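Local coordinates for protein sugar-phosphate aldolase (Thermotoga maritima, PDB 1PVT) that belongs to the class II aldolase and adducin family, within the AraD-like group of proteins, at residues A14-L17 / A18-G21. Numbering follows the deposited sequence.
Sequences AYWL and AIKG
Ile19 reaches back along the last turn of helix 2-19 and touches two aromatic side chains, Tyr15 and Trp16. Its CB sits over one face of the Tyr15 ring, offset toward the rim. Its CD1 extends to the phenol end, 3.8 Å from Tyr15 CZ. Ile19 CG1 is anti to the backbone N (chi1 -154°), which carries this branch slantwise across the phenol end. The other branch, CG2, turns to the indole and lies 3.6 Å from Trp16 CE3. Lys20 meets the same corner of the indole from the ring edge, with its CD 3.7 Å from Trp16 CE3. The two aromatic rings also touch: Tyr15 CD2 lies over a face of the indole, offset toward its rim.

Three i to i+4 backbone hydrogen bonds set the helical spacing beneath these side chains. The bond from Ile19 N to Tyr15 O is nearly straight, at 2.9 Å and 177°. Ala18 N donates to Ala14 O at 3.1 Å, and Lys20 N to Trp16 O at 3.0 Å. Lys20 then leaves helical geometry, and Gly21 follows with a positive phi of 69°. Gly21 N hydrogen-bonds to Ala18 O, closing a tighter i to i+3 turn at the helix end.

Beyond the turn, Lys20 NZ forms a salt bridge with Glu211 of helix 203-224, and Trp16, Leu17 and Lys20 all touch Tyr207 of that helix. Tyr15 packs edge-to-face with Tyr73, while Ala14 and Ala18 touch helix 69-72. The C-terminal end of helix 2-19 thus packs against both helices shortly before strand 28-34 enters the central mixed sheet.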
ATOM      1  N   ALA A  14       1.233  10.540  -4.574  1.00 33.08           N
ATOM      2  CA  ALA A  14       2.529  10.175  -5.123  1.00 32.13           C
ATOM      3  C   ALA A  14       3.466  11.325  -4.892  1.00 33.55           C
ATOM      4  O   ALA A  14       4.615  11.129  -4.528  1.00 33.90           O
ATOM      5  CB  ALA A  14       2.416   9.924  -6.591  1.00 30.58           C
ATOM      6  N   TYR A  15       2.970  12.536  -5.113  1.00 35.84           N
ATOM      7  CA  TYR A  15       3.782  13.730  -4.929  1.00 37.38           C
ATOM      8  C   TYR A  15       4.267  13.865  -3.503  1.00 37.31           C
ATOM      9  O   TYR A  15       5.466  13.948  -3.253  1.00 37.73           O
ATOM     10  CB  TYR A  15       2.995  14.981  -5.273  1.00 40.19           C
ATOM     11  CG  TYR A  15       3.782  16.229  -4.994  1.00 43.28           C
ATOM     12  CD1 TYR A  15       4.870  16.570  -5.789  1.00 44.06           C
ATOM     13  CD2 TYR A  15       3.481  17.037  -3.895  1.00 43.84           C
ATOM     14  CE1 TYR A  15       5.648  17.681  -5.503  1.00 45.78           C
ATOM     15  CE2 TYR A  15       4.254  18.153  -3.593  1.00 44.53           C
ATOM     16  CZ  TYR A  15       5.344  18.471  -4.403  1.00 46.69           C
ATOM     17  OH  TYR A  15       6.150  19.560  -4.114  1.00 47.47           O
ATOM     18  N   TRP A  16       3.337  13.900  -2.562  1.00 37.42           N
ATOM     19  CA  TRP A  16       3.716  14.041  -1.173  1.00 38.25           C
ATOM     20  C   TRP A  16       4.659  12.963  -0.695  1.00 38.94           C
ATOM     21  O   TRP A  16       5.530  13.198   0.140  1.00 40.36           O
ATOM     22  CB  TRP A  16       2.467  14.094  -0.316  1.00 38.32           C
ATOM     23  CG  TRP A  16       1.911  15.451  -0.391  1.00 39.56           C
ATOM     24  CD1 TRP A  16       0.924  15.904  -1.222  1.00 39.08           C
ATOM     25  CD2 TRP A  16       2.446  16.600   0.265  1.00 40.25           C
ATOM     26  NE1 TRP A  16       0.818  17.274  -1.132  1.00 38.80           N
ATOM     27  CE2 TRP A  16       1.743  17.727  -0.225  1.00 39.53           C
ATOM     28  CE3 TRP A  16       3.462  16.788   1.222  1.00 40.81           C
ATOM     29  CZ2 TRP A  16       2.023  19.027   0.207  1.00 40.27           C
ATOM     30  CZ3 TRP A  16       3.739  18.073   1.651  1.00 41.72           C
ATOM     31  CH2 TRP A  16       3.020  19.181   1.143  1.00 41.96           C
ATOM     32  N   LEU A  17       4.479  11.776  -1.244  1.00 39.86           N
ATOM     33  CA  LEU A  17       5.307  10.622  -0.926  1.00 39.94           C
ATOM     34  C   LEU A  17       6.771  10.922  -1.317  1.00 39.81           C
ATOM     35  O   LEU A  17       7.703  10.677  -0.540  1.00 40.00           O
ATOM     36  CB  LEU A  17       4.777   9.419  -1.723  1.00 39.44           C
ATOM     37  CG  LEU A  17       4.409   8.078  -1.087  1.00 37.71           C
ATOM     38  CD1 LEU A  17       4.021   8.254   0.351  1.00 38.55           C
ATOM     39  CD2 LEU A  17       3.257   7.466  -1.871  1.00 37.05           C
ATOM     40  N   ALA A  18       6.953  11.459  -2.525  1.00 39.65           N
ATOM     41  CA  ALA A  18       8.275  11.789  -3.051  1.00 39.48           C
ATOM     42  C   ALA A  18       8.901  12.997  -2.369  1.00 39.21           C
ATOM     43  O   ALA A  18      10.060  12.964  -1.967  1.00 40.03           O
ATOM     44  CB  ALA A  18       8.186  12.032  -4.551  1.00 38.87           C
ATOM     45  N   ILE A  19       8.126  14.061  -2.234  1.00 38.75           N
ATOM     46  CA  ILE A  19       8.619  15.285  -1.621  1.00 38.39           C
ATOM     47  C   ILE A  19       9.031  15.093  -0.174  1.00 38.68           C
ATOM     48  O   ILE A  19       9.952  15.745   0.283  1.00 39.29           O
ATOM     49  CB  ILE A  19       7.562  16.405  -1.676  1.00 37.72           C
ATOM     50  CG1 ILE A  19       8.243  17.761  -1.660  1.00 37.18           C
ATOM     51  CG2 ILE A  19       6.623  16.308  -0.487  1.00 36.76           C
ATOM     52  CD1 ILE A  19       8.878  18.131  -2.960  1.00 36.42           C
ATOM     53  N   LYS A  20       8.351  14.217   0.557  1.00 39.07           N
ATOM     54  CA  LYS A  20       8.713  14.012   1.949  1.00 38.71           C
ATOM     55  C   LYS A  20       9.675  12.855   2.087  1.00 38.66           C
ATOM     56  O   LYS A  20       9.976  12.408   3.190  1.00 39.57           O
ATOM     57  CB  LYS A  20       7.469  13.806   2.803  1.00 37.44           C
ATOM     58  CG  LYS A  20       6.609  15.044   2.809  1.00 41.58           C
ATOM     59  CD  LYS A  20       5.443  14.948   3.764  1.00 44.51           C
ATOM     60  CE  LYS A  20       5.909  14.914   5.201  1.00 45.65           C
ATOM     61  NZ  LYS A  20       4.766  14.862   6.151  1.00 47.08           N
ATOM     62  N   GLY A  21      10.164  12.378   0.949  1.00 38.42           N
ATOM     63  CA  GLY A  21      11.130  11.299   0.962  1.00 40.59           C
ATOM     64  C   GLY A  21      10.612   9.950   1.406  1.00 42.70           C
ATOM     65  O   GLY A  21      11.373   8.981   1.517  1.00 44.08           O
TER